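Local structure of acetyltransferase, GNAT family (Colwellia psychrerythraea, 3IWG) at residues 21-26 with 66-71. The protein probably acts as an acyltransferase of the GNAT family, transferring an acyl group other than an aminoacyl group. Numbering follows the deposited sequence.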
ATOM      1  N   LYS A  21      -6.477  10.211 -21.437  1.00 31.42           N
ATOM      2  CA  LYS A  21      -5.221  10.388 -22.159  1.00 32.12           C
ATOM      3  C   LYS A  21      -5.171  11.743 -22.884  1.00 31.10           C
ATOM      4  O   LYS A  21      -4.122  12.418 -22.913  1.00 31.68           O
ATOM      5  CB  LYS A  21      -4.950   9.203 -23.117  1.00 33.07           C
ATOM      6  CG  LYS A  21      -3.605   9.308 -23.887  1.00 36.73           C
ATOM      7  CD  LYS A  21      -3.335   8.087 -24.811  1.00 42.37           C
ATOM      8  CE  LYS A  21      -1.965   8.203 -25.606  1.00 44.81           C
ATOM      9  NZ  LYS A  21      -1.581   9.620 -26.060  1.00 44.98           N
ATOM     10  N   ALA A  22      -6.292  12.180 -23.427  1.00 30.27           N
ATOM     11  CA  ALA A  22      -6.315  13.488 -24.073  1.00 29.82           C
ATOM     12  C   ALA A  22      -6.204  14.577 -23.025  1.00 29.69           C
ATOM     13  O   ALA A  22      -5.494  15.573 -23.229  1.00 29.78           O
ATOM     14  CB  ALA A  22      -7.559  13.658 -24.888  1.00 30.56           C
ATOM     15  N   TYR A  23      -6.877  14.385 -21.886  1.00 29.18           N
ATOM     16  CA  TYR A  23      -6.768  15.343 -20.773  1.00 28.57           C
ATOM     17  C   TYR A  23      -5.304  15.601 -20.424  1.00 27.91           C
ATOM     18  O   TYR A  23      -4.854  16.720 -20.484  1.00 27.42           O
ATOM     19  CB  TYR A  23      -7.543  14.843 -19.574  1.00 28.68           C
ATOM     20  CG  TYR A  23      -7.458  15.744 -18.371  1.00 28.98           C
ATOM     21  CD1 TYR A  23      -8.065  16.984 -18.368  1.00 31.81           C
ATOM     22  CD2 TYR A  23      -6.808  15.344 -17.239  1.00 32.81           C
ATOM     23  CE1 TYR A  23      -8.008  17.816 -17.265  1.00 34.83           C
ATOM     24  CE2 TYR A  23      -6.752  16.150 -16.115  1.00 34.34           C
ATOM     25  CZ  TYR A  23      -7.332  17.401 -16.149  1.00 34.24           C
ATOM     26  OH  TYR A  23      -7.283  18.203 -15.057  1.00 32.66           O
ATOM     27  N   PHE A  24      -4.552  14.528 -20.221  1.00 28.66           N
ATOM     28  CA  PHE A  24      -3.146  14.610 -19.850  1.00 29.35           C
ATOM     29  C   PHE A  24      -2.244  15.147 -20.968  1.00 28.99           C
ATOM     30  O   PHE A  24      -1.358  15.973 -20.695  1.00 28.84           O
ATOM     31  CB  PHE A  24      -2.651  13.260 -19.330  1.00 28.58           C
ATOM     32  CG  PHE A  24      -3.265  12.888 -17.965  1.00 32.02           C
ATOM     33  CD1 PHE A  24      -3.035  13.674 -16.842  1.00 33.02           C
ATOM     34  CD2 PHE A  24      -4.077  11.779 -17.815  1.00 32.15           C
ATOM     35  CE1 PHE A  24      -3.607  13.350 -15.601  1.00 32.79           C
ATOM     36  CE2 PHE A  24      -4.654  11.467 -16.596  1.00 30.39           C
ATOM     37  CZ  PHE A  24      -4.419  12.263 -15.489  1.00 32.01           C
ATOM     38  N   ASP A  25      -2.473  14.690 -22.198  1.00 28.17           N
ATOM     39  CA  ASP A  25      -1.761  15.244 -23.349  1.00 28.67           C
ATOM     40  C   ASP A  25      -1.886  16.783 -23.451  1.00 27.50           C
ATOM     41  O   ASP A  25      -0.907  17.451 -23.780  1.00 25.84           O
ATOM     42  CB  ASP A  25      -2.256  14.622 -24.666  1.00 29.57           C
ATOM     43  CG  ASP A  25      -1.713  13.224 -24.892  1.00 32.91           C
ATOM     44  OD1 ASP A  25      -0.838  12.817 -24.096  1.00 40.66           O
ATOM     45  OD2 ASP A  25      -2.152  12.525 -25.852  1.00 39.29           O
ATOM     46  N   SER A  26      -3.060  17.315 -23.100  1.00 26.75           N
ATOM     47  CA  SER A  26      -3.324  18.727 -23.164  1.00 26.97           C
ATOM     48  C   SER A  26      -2.532  19.507 -22.107  1.00 27.02           C
ATOM     49  O   SER A  26      -2.394  20.680 -22.278  1.00 24.94           O
ATOM     50  CB  SER A  26      -4.836  19.009 -22.972  1.00 27.74           C
ATOM     51  OG  SER A  26      -5.238  18.913 -21.563  1.00 29.70           O
ATOM     52  N   LEU A  66     -13.958  19.429  -7.289  1.00 26.68           N
ATOM     53  CA  LEU A  66     -13.499  18.950  -8.564  1.00 26.52           C
ATOM     54  C   LEU A  66     -12.005  18.773  -8.545  1.00 25.42           C
ATOM     55  O   LEU A  66     -11.270  19.527  -7.924  1.00 26.75           O
ATOM     56  CB  LEU A  66     -13.891  19.906  -9.702  1.00 26.44           C
ATOM     57  CG  LEU A  66     -15.250  19.725 -10.394  1.00 30.07           C
ATOM     58  CD1 LEU A  66     -16.364  19.616  -9.388  1.00 33.40           C
ATOM     59  CD2 LEU A  66     -15.567  20.905 -11.397  1.00 32.63           C
ATOM     60  N   LEU A  67     -11.564  17.758  -9.239  1.00 24.38           N
ATOM     61  CA  LEU A  67     -10.165  17.472  -9.383  1.00 25.53           C
ATOM     62  C   LEU A  67      -9.792  17.491 -10.855  1.00 25.76           C
ATOM     63  O   LEU A  67      -8.666  17.803 -11.179  1.00 25.51           O
ATOM     64  CB  LEU A  67      -9.820  16.080  -8.751  1.00 25.15           C
ATOM     65  CG  LEU A  67      -9.889  15.906  -7.199  1.00 27.67           C
ATOM     66  CD1 LEU A  67      -9.218  14.567  -6.682  1.00 28.75           C
ATOM     67  CD2 LEU A  67      -9.277  17.076  -6.396  1.00 26.60           C
ATOM     68  N   GLN A  68     -10.721  17.098 -11.732  1.00 27.35           N
ATOM     69  CA  GLN A  68     -10.464  16.995 -13.178  1.00 27.81           C
ATOM     70  C   GLN A  68     -11.751  17.357 -13.932  1.00 28.10           C
ATOM     71  O   GLN A  68     -12.855  17.081 -13.441  1.00 27.79           O
ATOM     72  CB  GLN A  68     -10.034  15.570 -13.557  1.00 27.36           C
ATOM     73  CG  GLN A  68      -8.741  15.103 -12.934  1.00 28.25           C
ATOM     74  CD  GLN A  68      -8.326  13.674 -13.376  1.00 28.01           C
ATOM     75  OE1 GLN A  68      -9.164  12.851 -13.717  1.00 25.01           O
ATOM     76  NE2 GLN A  68      -7.018  13.387 -13.332  1.00 27.88           N
ATOM     77  N   TYR A  69     -11.585  17.983 -15.090  1.00 27.91           N
ATOM     78  CA  TYR A  69     -12.689  18.342 -15.981  1.00 28.64           C
ATOM     79  C   TYR A  69     -12.168  18.392 -17.418  1.00 28.94           C
ATOM     80  O   TYR A  69     -11.070  18.919 -17.690  1.00 28.92           O
ATOM     81  CB  TYR A  69     -13.255  19.685 -15.618  1.00 28.50           C
ATOM     82  CG  TYR A  69     -14.341  20.194 -16.563  1.00 30.17           C
ATOM     83  CD1 TYR A  69     -14.032  20.839 -17.763  1.00 30.02           C
ATOM     84  CD2 TYR A  69     -15.689  20.038 -16.235  1.00 31.28           C
ATOM     85  CE1 TYR A  69     -15.061  21.298 -18.624  1.00 30.19           C
ATOM     86  CE2 TYR A  69     -16.694  20.474 -17.074  1.00 31.33           C
ATOM     87  CZ  TYR A  69     -16.378  21.122 -18.248  1.00 30.78           C
ATOM     88  OH  TYR A  69     -17.407  21.558 -19.014  1.00 31.32           O
ATOM     89  N   TYR A  70     -12.925  17.822 -18.334  1.00 29.45           N
ATOM     90  CA  TYR A  70     -12.488  17.788 -19.713  1.00 30.78           C
ATOM     91  C   TYR A  70     -13.691  17.586 -20.616  1.00 32.49           C
ATOM     92  O   TYR A  70     -14.505  16.693 -20.368  1.00 33.33           O
ATOM     93  CB  TYR A  70     -11.468  16.672 -19.939  1.00 30.48           C
ATOM     94  CG  TYR A  70     -11.032  16.557 -21.363  1.00 30.99           C
ATOM     95  CD1 TYR A  70      -9.988  17.322 -21.833  1.00 31.18           C
ATOM     96  CD2 TYR A  70     -11.695  15.732 -22.255  1.00 32.25           C
ATOM     97  CE1 TYR A  70      -9.580  17.266 -23.130  1.00 30.63           C
ATOM     98  CE2 TYR A  70     -11.290  15.649 -23.582  1.00 33.92           C
ATOM     99  CZ  TYR A  70     -10.235  16.439 -24.021  1.00 33.25           C
ATOM    100  OH  TYR A  70      -9.815  16.404 -25.330  1.00 31.15           O
ATOM    101  N   LEU A  71     -13.785  18.415 -21.654  1.00 33.69           N
ATOM    102  CA  LEU A  71     -14.725  18.222 -22.786  1.00 34.83           C
ATOM    103  C   LEU A  71     -13.975  18.194 -24.095  1.00 35.83           C
ATOM    104  O   LEU A  71     -13.045  18.971 -24.297  1.00 35.70           O
ATOM    105  CB  LEU A  71     -15.709  19.381 -22.873  1.00 34.34           C
ATOM    106  CG  LEU A  71     -17.138  19.002 -22.544  1.00 35.13           C
ATOM    107  CD1 LEU A  71     -18.033  20.221 -22.671  1.00 36.16           C
ATOM    108  CD2 LEU A  71     -17.637  17.876 -23.435  1.00 32.85           C
TER
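The side chains of Y23 and Y70 point in roughly opposite senses, with CD1 of Y70 in the plane of the Y23 ring, at its edge. The Y23 side chain leaves the helix with CG anti to the backbone N (chi1 178°), which carries the ring across to the strand between Q68 and Y70. There CE1 of Y23 lies 3.3 Å from the backbone O of Y69, and CD1 packs 3.8 Å from CB of Y70. The Y70 ring in turn lies across the helix, one face turned to the backbone N of Y23, which sits toward the rim of the ring, and its OH ends 3.6 Å from CB of A22. On the other flank the extended Q68 chain passes the Y23 ring obliquely, CG 3.9 Å from CE2 of Y23, the amide and ring planes 58° apart. Its NE2 approaches CZ of F24 at 3.6 Å, while OE1 accepts a hydrogen bond from K20. With an alanine at position 23, Q68 and Y70 would probably lose the ring between them and be less firmly positioned. The axes of segments 21-26 and 66-71 run at 100°. The contact is buried within the N-terminal GNAT domain, where H36 of helix 33-39 and Y109 of helix 107-116 also touch Y23.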